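Local coordinates for type II secretion ATPase XpsE (Xanthomonas campestris, PDB 2D28), which is a GspE-family ATPase of the type II secretion system, represented here by its N-terminal domain, at residues 19-30 with 39-49. The protein carries 1 engineered substitution. Numbering follows the deposited sequence.
Engineered in segment 19-30: V26 (natural residue Leu).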
loop_
_atom_site.group_PDB
_atom_site.type_symbol
_atom_site.label_atom_id
_atom_site.label_comp_id
_atom_site.label_asym_id
_atom_site.label_seq_id
_atom_site.Cartn_x
_atom_site.Cartn_y
_atom_site.Cartn_z
ATOM N N ARG A 19 -9.410 -14.671 -6.201
ATOM C CA ARG A 19 -9.790 -13.465 -5.446
ATOM C C ARG A 19 -10.354 -12.385 -6.353
ATOM O O ARG A 19 -10.644 -11.265 -5.904
ATOM C CB ARG A 19 -8.544 -12.927 -4.744
ATOM C CG ARG A 19 -7.880 -13.919 -3.784
ATOM C CD ARG A 19 -6.499 -13.503 -3.257
ATOM N NE ARG A 19 -5.866 -14.579 -2.499
ATOM C CZ ARG A 19 -4.549 -14.668 -2.259
ATOM N NH1 ARG A 19 -3.705 -13.825 -2.761
ATOM N NH2 ARG A 19 -4.071 -15.649 -1.576
ATOM N N LEU A 20 -10.411 -12.714 -7.653
ATOM C CA LEU A 20 -10.878 -11.820 -8.714
ATOM C C LEU A 20 -11.448 -12.715 -9.834
ATOM O O LEU A 20 -10.792 -13.685 -10.237
ATOM C CB LEU A 20 -9.715 -11.008 -9.285
ATOM C CG LEU A 20 -9.988 -10.155 -10.567
ATOM C CD1 LEU A 20 -10.936 -9.048 -10.257
ATOM C CD2 LEU A 20 -8.697 -9.560 -11.108
ATOM N N LYS A 21 -12.624 -12.372 -10.343
ATOM C CA LYS A 21 -13.250 -13.106 -11.449
ATOM C C LYS A 21 -12.834 -12.530 -12.757
ATOM O O LYS A 21 -12.743 -11.295 -12.915
ATOM C CB LYS A 21 -14.789 -12.968 -11.420
ATOM C CG LYS A 21 -15.450 -13.256 -10.116
ATOM C CD LYS A 21 -16.964 -13.399 -10.364
ATOM C CE LYS A 21 -17.817 -12.925 -9.207
ATOM N NZ LYS A 21 -19.008 -12.145 -9.698
ATOM N N ASP A 22 -12.660 -13.405 -13.744
ATOM C CA ASP A 22 -12.132 -12.966 -15.004
ATOM C C ASP A 22 -13.139 -12.078 -15.713
ATOM O O ASP A 22 -12.737 -11.171 -16.453
ATOM C CB ASP A 22 -11.675 -14.146 -15.869
ATOM C CG ASP A 22 -12.804 -14.890 -16.510
ATOM O OD1 ASP A 22 -13.785 -15.273 -15.809
ATOM O OD2 ASP A 22 -12.758 -15.143 -17.748
ATOM N N THR A 23 -14.432 -12.297 -15.449
ATOM C CA THR A 23 -15.475 -11.425 -16.023
ATOM C C THR A 23 -15.387 -10.032 -15.472
ATOM O O THR A 23 -15.458 -9.062 -16.205
ATOM C CB THR A 23 -16.899 -11.994 -15.822
ATOM O OG1 THR A 23 -17.125 -12.314 -14.439
ATOM C CG2 THR A 23 -17.049 -13.297 -16.564
ATOM N N ASP A 24 -15.197 -9.921 -14.166
ATOM C CA ASP A 24 -14.991 -8.625 -13.555
ATOM C C ASP A 24 -13.742 -7.886 -14.065
ATOM O O ASP A 24 -13.716 -6.627 -14.206
ATOM C CB ASP A 24 -14.872 -8.770 -12.043
ATOM C CG ASP A 24 -16.178 -9.158 -11.370
ATOM O OD1 ASP A 24 -17.251 -9.134 -12.023
ATOM O OD2 ASP A 24 -16.200 -9.531 -10.179
ATOM N N LEU A 25 -12.680 -8.641 -14.293
ATOM C CA LEU A 25 -11.430 -8.037 -14.699
ATOM C C LEU A 25 -11.608 -7.487 -16.084
ATOM O O LEU A 25 -11.135 -6.418 -16.343
ATOM C CB LEU A 25 -10.289 -9.046 -14.696
ATOM C CG LEU A 25 -8.992 -8.550 -15.322
ATOM C CD1 LEU A 25 -8.499 -7.216 -14.674
ATOM C CD2 LEU A 25 -7.930 -9.679 -15.208
ATOM N N VAL A 26 -12.273 -8.233 -16.970
ATOM C CA VAL A 26 -12.484 -7.749 -18.352
ATOM C C VAL A 26 -13.336 -6.472 -18.371
ATOM O O VAL A 26 -13.042 -5.545 -19.102
ATOM C CB VAL A 26 -13.018 -8.855 -19.351
ATOM C CG1 VAL A 26 -14.132 -9.693 -18.765
ATOM C CG2 VAL A 26 -13.470 -8.221 -20.708
ATOM N N ARG A 27 -14.340 -6.377 -17.506
ATOM C CA ARG A 27 -15.113 -5.136 -17.425
ATOM C C ARG A 27 -14.256 -3.952 -16.946
ATOM O O ARG A 27 -14.332 -2.856 -17.502
ATOM C CB ARG A 27 -16.302 -5.272 -16.491
ATOM C CG ARG A 27 -17.391 -6.295 -16.867
ATOM C CD ARG A 27 -18.571 -6.263 -15.839
ATOM N NE ARG A 27 -18.440 -5.036 -15.040
ATOM C CZ ARG A 27 -18.248 -4.958 -13.719
ATOM N NH1 ARG A 27 -18.222 -6.053 -12.957
ATOM N NH2 ARG A 27 -18.105 -3.754 -13.157
ATOM N N ALA A 28 -13.482 -4.157 -15.889
ATOM C CA ALA A 28 -12.532 -3.151 -15.423
ATOM C C ALA A 28 -11.503 -2.841 -16.544
ATOM O O ALA A 28 -10.952 -3.743 -17.173
ATOM C CB ALA A 28 -11.835 -3.623 -14.144
ATOM N N ARG A 29 -11.359 -1.556 -16.849
ATOM C CA ARG A 29 -10.357 -0.980 -17.793
ATOM C C ARG A 29 -10.673 0.533 -17.866
ATOM O O ARG A 29 -11.589 0.946 -18.563
ATOM C CB ARG A 29 -10.304 -1.574 -19.233
ATOM C CG ARG A 29 -10.896 -2.940 -19.510
ATOM C CD ARG A 29 -12.377 -2.954 -19.794
ATOM N NE ARG A 29 -12.739 -1.804 -20.615
ATOM C CZ ARG A 29 -13.182 -0.632 -20.156
ATOM N NH1 ARG A 29 -13.409 -0.408 -18.862
ATOM N NH2 ARG A 29 -13.405 0.342 -21.023
ATOM N N GLN A 30 -9.952 1.344 -17.091
ATOM C CA GLN A 30 -10.366 2.714 -16.829
ATOM C C GLN A 30 -11.847 2.960 -17.215
ATOM O O GLN A 30 -12.591 2.033 -17.543
ATOM C CB GLN A 30 -9.433 3.693 -17.558
ATOM C CG GLN A 30 -9.153 3.301 -19.012
ATOM C CD GLN A 30 -9.508 4.410 -20.020
ATOM O OE1 GLN A 30 -9.581 5.619 -19.678
ATOM N NE2 GLN A 30 -9.734 3.993 -21.260
ATOM N N LEU A 39 -5.124 0.113 -12.534
ATOM C CA LEU A 39 -6.016 -1.035 -12.699
ATOM C C LEU A 39 -6.434 -1.553 -11.328
ATOM O O LEU A 39 -7.639 -1.756 -11.075
ATOM C CB LEU A 39 -5.377 -2.147 -13.567
ATOM C CG LEU A 39 -6.177 -3.442 -13.728
ATOM C CD1 LEU A 39 -7.638 -3.132 -14.166
ATOM C CD2 LEU A 39 -5.485 -4.311 -14.728
ATOM N N LEU A 40 -5.478 -1.754 -10.420
ATOM C CA LEU A 40 -5.833 -2.354 -9.143
ATOM C C LEU A 40 -6.719 -1.405 -8.287
ATOM O O LEU A 40 -7.643 -1.817 -7.612
ATOM C CB LEU A 40 -4.580 -2.708 -8.345
ATOM C CG LEU A 40 -3.835 -3.933 -8.900
ATOM C CD1 LEU A 40 -2.450 -4.011 -8.285
ATOM C CD2 LEU A 40 -4.631 -5.214 -8.583
ATOM N N ALA A 41 -6.377 -0.135 -8.327
ATOM C CA ALA A 41 -7.264 0.988 -7.860
ATOM C C ALA A 41 -8.672 0.900 -8.397
ATOM O O ALA A 41 -9.598 0.981 -7.627
ATOM C CB ALA A 41 -6.618 2.362 -8.281
ATOM N N LEU A 42 -8.843 0.672 -9.691
ATOM C CA LEU A 42 -10.165 0.669 -10.294
ATOM C C LEU A 42 -10.956 -0.549 -9.808
ATOM O O LEU A 42 -12.126 -0.412 -9.436
ATOM C CB LEU A 42 -10.075 0.657 -11.793
ATOM C CG LEU A 42 -11.384 0.688 -12.569
ATOM C CD1 LEU A 42 -12.121 1.994 -12.261
ATOM C CD2 LEU A 42 -11.102 0.539 -14.037
ATOM N N LEU A 43 -10.293 -1.716 -9.775
ATOM C CA LEU A 43 -10.868 -2.933 -9.202
ATOM C C LEU A 43 -11.319 -2.770 -7.779
ATOM O O LEU A 43 -12.378 -3.270 -7.390
ATOM C CB LEU A 43 -9.868 -4.137 -9.315
ATOM C CG LEU A 43 -9.511 -4.567 -10.738
ATOM C CD1 LEU A 43 -8.318 -5.512 -10.769
ATOM C CD2 LEU A 43 -10.751 -5.240 -11.421
ATOM N N GLY A 44 -10.530 -2.089 -6.964
ATOM C CA GLY A 44 -10.932 -1.807 -5.616
ATOM C C GLY A 44 -12.156 -0.888 -5.595
ATOM O O GLY A 44 -13.085 -1.090 -4.788
ATOM N N ARG A 45 -12.171 0.105 -6.492
ATOM C CA ARG A 45 -13.226 1.129 -6.486
ATOM C C ARG A 45 -14.529 0.570 -7.048
ATOM O O ARG A 45 -15.584 1.023 -6.645
ATOM C CB ARG A 45 -12.825 2.356 -7.311
ATOM C CG ARG A 45 -13.791 3.588 -7.207
ATOM C CD ARG A 45 -13.940 4.402 -8.552
ATOM N NE ARG A 45 -14.688 5.678 -8.455
ATOM C CZ ARG A 45 -14.280 6.781 -7.822
ATOM N NH1 ARG A 45 -13.103 6.827 -7.186
ATOM N NH2 ARG A 45 -15.065 7.864 -7.813
ATOM N N LEU A 46 -14.456 -0.374 -7.991
ATOM C CA LEU A 46 -15.632 -1.066 -8.489
ATOM C C LEU A 46 -16.162 -2.174 -7.533
ATOM O O LEU A 46 -17.153 -2.840 -7.837
ATOM C CB LEU A 46 -15.355 -1.637 -9.863
ATOM C CG LEU A 46 -15.199 -0.613 -10.990
ATOM C CD1 LEU A 46 -14.595 -1.238 -12.212
ATOM C CD2 LEU A 46 -16.554 -0.049 -11.352
ATOM N N GLY A 47 -15.534 -2.348 -6.382
ATOM C CA GLY A 47 -15.909 -3.391 -5.438
ATOM C C GLY A 47 -15.551 -4.835 -5.854
ATOM O O GLY A 47 -16.121 -5.824 -5.336
ATOM N N LEU A 48 -14.594 -4.987 -6.748
ATOM C CA LEU A 48 -14.331 -6.301 -7.307
ATOM C C LEU A 48 -13.189 -7.062 -6.657
ATOM O O LEU A 48 -12.973 -8.247 -7.001
ATOM C CB LEU A 48 -14.071 -6.189 -8.819
ATOM C CG LEU A 48 -15.095 -5.327 -9.604
ATOM C CD1 LEU A 48 -14.650 -5.185 -11.065
ATOM C CD2 LEU A 48 -16.515 -5.834 -9.517
ATOM N N VAL A 49 -12.356 -6.367 -5.883
ATOM C CA VAL A 49 -11.269 -7.019 -5.119
ATOM C C VAL A 49 -11.367 -6.431 -3.736
ATOM O O VAL A 49 -11.379 -5.223 -3.564
ATOM C CB VAL A 49 -9.867 -6.739 -5.746
ATOM C CG1 VAL A 49 -8.708 -7.194 -4.868
ATOM C CG2 VAL A 49 -9.816 -7.408 -7.064
HETATM O O HOH W 1 -13.992 -9.961 -8.657
#
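L48 lays its two methyls against D24 and R27 on helix 22-27: CD1 lies 3.7 Å from D24 CB, while CD2 sits 3.8 Å from R27 NH1, at the guanidinium edge and near its plane. Just past the C-terminal end of that helix, the A28 methyl meets those of L39, L42 and L43 on helix 39-45 and of L46 just after it; A28 CB to L43 CD2, 3.3 Å, is tighter than normal van der Waals contact. With CG trans to N (chi1 171°), L20 brings CD1 to within 3.8 Å of V49 CG2 and crosses L43 at about a right angle. No hydrogen bond runs directly between the segments; a water bridges them, donating to D24 OD2 (2.7 Å) and L48 O (2.6 Å) and accepting from K21 N. R27 NH1 is salt-bridged to D24 OD1 (3.4 Å), holding the two side chains L48 packs against; K21 adds a long contact to D24. A Schellman motif at G47 ends helix 39-45, leaving L48 directed at helix 22-27. The axes cross at 115° within a helical bundle: helix 6-16 touches L20, L25 and L39; helix 51-62 packs on V49 and holds R19 by a T57 hydrogen bond and an E60 salt bridge.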